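Local structure of concanavalin A-like lectin protein kinase family protein (Theobroma cacao, 6CTH) at residues A[205-210]-A[260-265]; A[219-224]-A[230-235]. The protein is probably a protein kinase that transfers phosphate from ATP to protein substrates, and its kinase domain binds an oxindole inhibitor and magnesium. All coordinates share one frame; numbering follows the deposited sequence.

Interaction 1 of 2, residues A[205-210]-A[260-265]; sequences VVALEI and ECLVMV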
loop_
_atom_site.group_PDB
_atom_site.type_symbol
_atom_site.label_atom_id
_atom_site.label_comp_id
_atom_site.label_asym_id
_atom_site.label_seq_id
_atom_site.Cartn_x
_atom_site.Cartn_y
_atom_site.Cartn_z
ATOM N N VAL A 205 -6.936 -4.433 -5.746
ATOM C CA VAL A 205 -5.916 -4.351 -6.793
ATOM C C VAL A 205 -4.595 -4.864 -6.238
ATOM O O VAL A 205 -3.967 -5.741 -6.838
ATOM C CB VAL A 205 -5.737 -2.937 -7.326
ATOM C CG1 VAL A 205 -4.593 -2.894 -8.329
ATOM C CG2 VAL A 205 -7.014 -2.444 -7.945
ATOM N N VAL A 206 -4.238 -4.408 -5.037
ATOM C CA VAL A 206 -3.007 -4.858 -4.407
ATOM C C VAL A 206 -3.021 -6.369 -4.207
ATOM O O VAL A 206 -2.024 -7.024 -4.426
ATOM C CB VAL A 206 -2.747 -4.086 -3.083
ATOM C CG1 VAL A 206 -1.669 -4.781 -2.254
ATOM C CG2 VAL A 206 -2.346 -2.639 -3.422
ATOM N N ALA A 207 -4.133 -6.929 -3.722
ATOM C CA ALA A 207 -4.241 -8.370 -3.500
ATOM C C ALA A 207 -3.922 -9.136 -4.796
ATOM O O ALA A 207 -3.194 -10.110 -4.790
ATOM C CB ALA A 207 -5.632 -8.726 -3.037
ATOM N N LEU A 208 -4.443 -8.637 -5.902
ATOM C CA LEU A 208 -4.224 -9.291 -7.210
ATOM C C LEU A 208 -2.806 -9.138 -7.718
ATOM O O LEU A 208 -2.282 -10.052 -8.368
ATOM C CB LEU A 208 -5.244 -8.786 -8.211
ATOM C CG LEU A 208 -6.689 -9.145 -7.855
ATOM C CD1 LEU A 208 -7.680 -8.617 -8.846
ATOM C CD2 LEU A 208 -6.913 -10.645 -7.657
ATOM N N GLU A 209 -2.181 -7.985 -7.448
ATOM C CA GLU A 209 -0.762 -7.772 -7.764
ATOM C C GLU A 209 0.088 -8.760 -7.003
ATOM O O GLU A 209 1.056 -9.284 -7.522
ATOM C CB GLU A 209 -0.283 -6.354 -7.449
ATOM C CG GLU A 209 -0.942 -5.276 -8.280
ATOM C CD GLU A 209 -0.514 -3.886 -7.980
ATOM O OE1 GLU A 209 -0.344 -3.581 -6.753
ATOM O OE2 GLU A 209 -0.323 -3.067 -8.946
ATOM N N ILE A 210 -0.222 -8.964 -5.706
ATOM C CA ILE A 210 0.539 -9.891 -4.898
ATOM C C ILE A 210 0.405 -11.370 -5.373
ATOM O O ILE A 210 1.391 -12.106 -5.456
ATOM C CB ILE A 210 0.121 -9.709 -3.421
ATOM C CG1 ILE A 210 0.600 -8.367 -2.904
ATOM C CG2 ILE A 210 0.634 -10.812 -2.517
ATOM C CD1 ILE A 210 0.069 -8.018 -1.512
ATOM N N GLU A 260 -7.133 -19.337 -4.738
ATOM C CA GLU A 260 -8.485 -19.092 -5.151
ATOM C C GLU A 260 -9.117 -18.027 -4.288
ATOM O O GLU A 260 -9.807 -17.132 -4.776
ATOM C CB GLU A 260 -9.327 -20.390 -5.029
ATOM C CG GLU A 260 -10.765 -20.238 -5.468
ATOM C CD GLU A 260 -11.511 -21.576 -5.432
ATOM O OE1 GLU A 260 -11.583 -22.173 -4.346
ATOM O OE2 GLU A 260 -11.938 -22.008 -6.507
ATOM N N CYS A 261 -8.900 -18.163 -2.992
ATOM C CA CYS A 261 -9.517 -17.267 -2.039
ATOM C C CYS A 261 -9.011 -15.853 -2.247
ATOM O O CYS A 261 -9.801 -14.919 -2.272
ATOM C CB CYS A 261 -9.217 -17.729 -0.639
ATOM S SG CYS A 261 -10.141 -16.776 0.575
ATOM N N LEU A 262 -7.704 -15.727 -2.407
ATOM C CA LEU A 262 -7.070 -14.423 -2.654
ATOM C C LEU A 262 -7.584 -13.786 -3.913
ATOM O O LEU A 262 -7.913 -12.613 -3.910
ATOM C CB LEU A 262 -5.542 -14.528 -2.668
ATOM C CG LEU A 262 -4.769 -13.203 -2.797
ATOM C CD1 LEU A 262 -5.150 -12.215 -1.713
ATOM C CD2 LEU A 262 -3.268 -13.436 -2.726
ATOM N N VAL A 263 -7.678 -14.557 -5.003
ATOM C CA VAL A 263 -8.175 -14.006 -6.254
ATOM C C VAL A 263 -9.619 -13.577 -6.150
ATOM O O VAL A 263 -9.962 -12.508 -6.606
ATOM C CB VAL A 263 -7.982 -15.017 -7.428
ATOM C CG1 VAL A 263 -8.742 -14.588 -8.664
ATOM C CG2 VAL A 263 -6.507 -15.144 -7.765
ATOM N N MET A 264 -10.486 -14.415 -5.580
ATOM C CA MET A 264 -11.889 -14.044 -5.500
ATOM C C MET A 264 -12.126 -12.849 -4.564
ATOM O O MET A 264 -12.961 -11.988 -4.848
ATOM C CB MET A 264 -12.798 -15.266 -5.173
ATOM C CG MET A 264 -12.999 -16.225 -6.381
ATOM S SD MET A 264 -13.753 -17.694 -5.670
ATOM C CE MET A 264 -15.464 -17.185 -5.800
ATOM N N VAL A 265 -11.400 -12.788 -3.453
ATOM C CA VAL A 265 -11.428 -11.612 -2.565
ATOM C C VAL A 265 -10.951 -10.379 -3.333
ATOM O O VAL A 265 -11.574 -9.336 -3.266
ATOM C CB VAL A 265 -10.561 -11.868 -1.312
ATOM C CG1 VAL A 265 -10.163 -10.582 -0.608
ATOM C CG2 VAL A 265 -11.290 -12.843 -0.385
#
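The helical segments 205-210 and 260-265 run roughly antiparallel, their N-to-C directions 146° apart and their axes 8.8 Å apart at closest approach, and they meet at A207 with L262 and at L208 with V263. All four of these residues are buried. A207 presents its methyl directly to the partner helix. L262 reaches it with one branch: L262 CD1 lies 3.8 Å from A207 CB. The other branch rests against the backbone, with L262 CD2 3.9 Å from A207 O. With CG anti to the backbone N (chi1 -175°), the isobutyl end of L262 swings toward helix 196-212, which brings both methyls to A207.

Helix 196-212 is the F helix of the protein kinase fold, the central helix of the C-terminal lobe, and helix 256-269 is the H helix. L262 also touches W112 and V119 of helix 112-132, so its side chain lies between helices 196-212 and 112-132.

No hydrogen bond crosses between the two segments. L208 makes the second part of the contact. Its CD2 methyl packs on the backbone of the facing helix, 3.7 Å from V263 O, and reaches the V263 side chain more loosely, with L208 CD2 4.5 Å from V263 CG1.

Interaction 2 of 2, residues A[219-224]-A[230-235]; sequences PKFEES and VPWVWE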
loop_
_atom_site.group_PDB
_atom_site.type_symbol
_atom_site.label_atom_id
_atom_site.label_comp_id
_atom_site.label_asym_id
_atom_site.label_seq_id
_atom_site.Cartn_x
_atom_site.Cartn_y
_atom_site.Cartn_z
ATOM N N PRO A 219 0.949 -4.845 -16.703
ATOM C CA PRO A 219 1.026 -6.258 -16.319
ATOM C C PRO A 219 2.005 -7.135 -17.152
ATOM O O PRO A 219 2.303 -8.267 -16.736
ATOM C CB PRO A 219 -0.444 -6.738 -16.419
ATOM C CG PRO A 219 -1.062 -5.799 -17.424
ATOM C CD PRO A 219 -0.331 -4.491 -17.345
ATOM N N LYS A 220 2.477 -6.633 -18.296
ATOM C CA LYS A 220 3.479 -7.335 -19.117
ATOM C C LYS A 220 2.978 -8.719 -19.572
ATOM O O LYS A 220 3.653 -9.727 -19.341
ATOM C CB LYS A 220 4.814 -7.492 -18.356
ATOM C CG LYS A 220 5.612 -6.211 -18.160
ATOM C CD LYS A 220 6.672 -6.424 -17.076
ATOM C CE LYS A 220 7.664 -5.269 -17.009
ATOM N NZ LYS A 220 8.672 -5.425 -15.911
ATOM N N PHE A 221 1.782 -8.781 -20.163
ATOM C CA PHE A 221 1.288 -10.065 -20.685
ATOM C C PHE A 221 2.013 -10.363 -22.000
ATOM O O PHE A 221 2.225 -9.448 -22.804
ATOM C CB PHE A 221 -0.225 -10.059 -20.902
ATOM C CG PHE A 221 -1.014 -9.855 -19.643
ATOM C CD1 PHE A 221 -0.938 -10.779 -18.622
ATOM C CD2 PHE A 221 -1.838 -8.751 -19.499
ATOM C CE1 PHE A 221 -1.654 -10.593 -17.447
ATOM C CE2 PHE A 221 -2.564 -8.547 -18.332
ATOM C CZ PHE A 221 -2.466 -9.469 -17.298
ATOM N N GLU A 222 2.425 -11.618 -22.188
ATOM C CA GLU A 222 3.035 -12.058 -23.462
ATOM C C GLU A 222 1.993 -12.670 -24.422
ATOM O O GLU A 222 2.054 -12.422 -25.631
ATOM C CB GLU A 222 4.202 -13.019 -23.196
ATOM N N GLU A 223 1.032 -13.441 -23.894
ATOM C CA GLU A 223 0.003 -14.118 -24.717
ATOM C C GLU A 223 -1.385 -13.444 -24.694
ATOM O O GLU A 223 -2.329 -13.986 -25.283
ATOM C CB GLU A 223 -0.144 -15.593 -24.282
ATOM N N SER A 224 -1.519 -12.294 -24.019
ATOM C CA SER A 224 -2.817 -11.595 -23.868
ATOM C C SER A 224 -2.713 -10.124 -24.331
ATOM O O SER A 224 -1.636 -9.504 -24.249
ATOM C CB SER A 224 -3.316 -11.702 -22.412
ATOM O OG SER A 224 -4.528 -10.979 -22.202
ATOM N N VAL A 230 -6.776 -6.083 -13.591
ATOM C CA VAL A 230 -8.035 -6.525 -13.053
ATOM C C VAL A 230 -8.922 -7.201 -14.136
ATOM O O VAL A 230 -9.477 -8.260 -13.873
ATOM C CB VAL A 230 -8.773 -5.381 -12.304
ATOM C CG1 VAL A 230 -10.202 -5.712 -11.959
ATOM C CG2 VAL A 230 -8.000 -5.009 -11.016
ATOM N N PRO A 231 -9.045 -6.596 -15.318
ATOM C CA PRO A 231 -9.878 -7.279 -16.360
ATOM C C PRO A 231 -9.341 -8.641 -16.751
ATOM O O PRO A 231 -10.136 -9.552 -16.964
ATOM C CB PRO A 231 -9.820 -6.342 -17.558
ATOM C CG PRO A 231 -9.451 -5.023 -17.024
ATOM C CD PRO A 231 -8.663 -5.251 -15.751
ATOM N N TRP A 232 -8.025 -8.800 -16.821
ATOM C CA TRP A 232 -7.440 -10.098 -17.143
ATOM C C TRP A 232 -7.682 -11.111 -16.049
ATOM O O TRP A 232 -7.994 -12.246 -16.324
ATOM C CB TRP A 232 -5.940 -9.952 -17.413
ATOM C CG TRP A 232 -5.213 -11.216 -17.622
ATOM C CD1 TRP A 232 -5.115 -11.926 -18.795
ATOM C CD2 TRP A 232 -4.424 -11.923 -16.659
ATOM N NE1 TRP A 232 -4.311 -13.039 -18.609
ATOM C CE2 TRP A 232 -3.873 -13.055 -17.314
ATOM C CE3 TRP A 232 -4.116 -11.710 -15.320
ATOM C CZ2 TRP A 232 -3.035 -13.970 -16.659
ATOM C CZ3 TRP A 232 -3.282 -12.633 -14.661
ATOM C CH2 TRP A 232 -2.757 -13.750 -15.342
ATOM N N VAL A 233 -7.570 -10.697 -14.768
ATOM C CA VAL A 233 -7.905 -11.611 -13.671
ATOM C C VAL A 233 -9.382 -11.993 -13.722
ATOM O O VAL A 233 -9.738 -13.185 -13.573
ATOM C CB VAL A 233 -7.486 -11.060 -12.268
ATOM C CG1 VAL A 233 -7.896 -12.027 -11.169
ATOM C CG2 VAL A 233 -5.984 -10.861 -12.208
ATOM N N TRP A 234 -10.258 -11.024 -13.991
ATOM C CA TRP A 234 -11.684 -11.319 -14.002
ATOM C C TRP A 234 -12.005 -12.304 -15.168
ATOM O O TRP A 234 -12.733 -13.286 -14.970
ATOM C CB TRP A 234 -12.529 -10.030 -14.066
ATOM C CG TRP A 234 -13.789 -10.183 -13.346
ATOM C CD1 TRP A 234 -14.724 -11.183 -13.532
ATOM C CD2 TRP A 234 -14.321 -9.336 -12.325
ATOM N NE1 TRP A 234 -15.763 -11.025 -12.641
ATOM C CE2 TRP A 234 -15.544 -9.908 -11.893
ATOM C CE3 TRP A 234 -13.889 -8.169 -11.719
ATOM C CZ2 TRP A 234 -16.354 -9.326 -10.884
ATOM C CZ3 TRP A 234 -14.688 -7.611 -10.667
ATOM C CH2 TRP A 234 -15.896 -8.189 -10.285
ATOM N N GLU A 235 -11.409 -12.069 -16.328
ATOM C CA GLU A 235 -11.613 -12.947 -17.466
ATOM C C GLU A 235 -11.083 -14.335 -17.132
ATOM O O GLU A 235 -11.714 -15.327 -17.444
ATOM C CB GLU A 235 -10.925 -12.386 -18.710
ATOM C CG GLU A 235 -11.285 -13.080 -20.011
ATOM C CD GLU A 235 -10.338 -12.718 -21.140
ATOM O OE1 GLU A 235 -9.212 -13.252 -21.175
ATOM O OE2 GLU A 235 -10.722 -11.899 -21.991
#
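This is a surface aromatic contact between a loop and a helix, F221 against W232, in the C-terminal lobe of the kinase fold. Segment 219-224 belongs to the loop that follows helix 196-212, the F helix. Segment 230-235 lies on helix 229-238, the G helix, to which that loop leads. The chain therefore folds back so that the loop packs on the helix it is about to enter.

F221 and W232 both direct their side chains at the opposite segment. The F221 ring and the five-membered ring of W232 have centroids 3.9 Å apart, and the rings meet obliquely, with planes tilted by 38°. F221 comes with CE1 and CZ over one face of the indole, CE1 above its centre. The nearest carbon-carbon approaches in the model are too short to be reliable, so their exact values are doubtful. F221 CZ also lies 3.5 Å from the W232 CB methylene. A chi1 of 174° sends the W232 indole away from its own backbone N and out from the helix toward the loop.

S224 adds a smaller contact at the pyrrole part of the indole. S224 OG lies 3.6 Å from W232 CD1, and S224 CB 4.0 Å from that same W232 CD1. The hydroxyl has a weak hydrogen bond with A226 N, within the loop. R214 touches F221, makes a cation-pi interaction with W232 and hydrogen-bonds to P219 O.

No hydrogen bond joins the two segments. The contact is probably mainly dispersion between two obliquely set rings, and the nearby arginine may polarise the indole and add an electrostatic share.

Interaction 1 is a buried contact between two helices of the C-terminal lobe, and interaction 2 is a surface contact between a loop and a helix. Their centres are 14 Å apart. Interaction 2 is nested within the chain loop that interaction 1 closes. Helix 229-238 connects them: V233 packs against both helices of interaction 1, with V233 CG1 3.7 Å from V263 CG1 and 3.9 Å from L208 CD2. V230 likewise touches V205 and L208. On this helix V230 and V233 face the core, and W232 faces the loop. The chemistry follows the place: small methyl contacts inside, and large aromatic groups with an arginine outside.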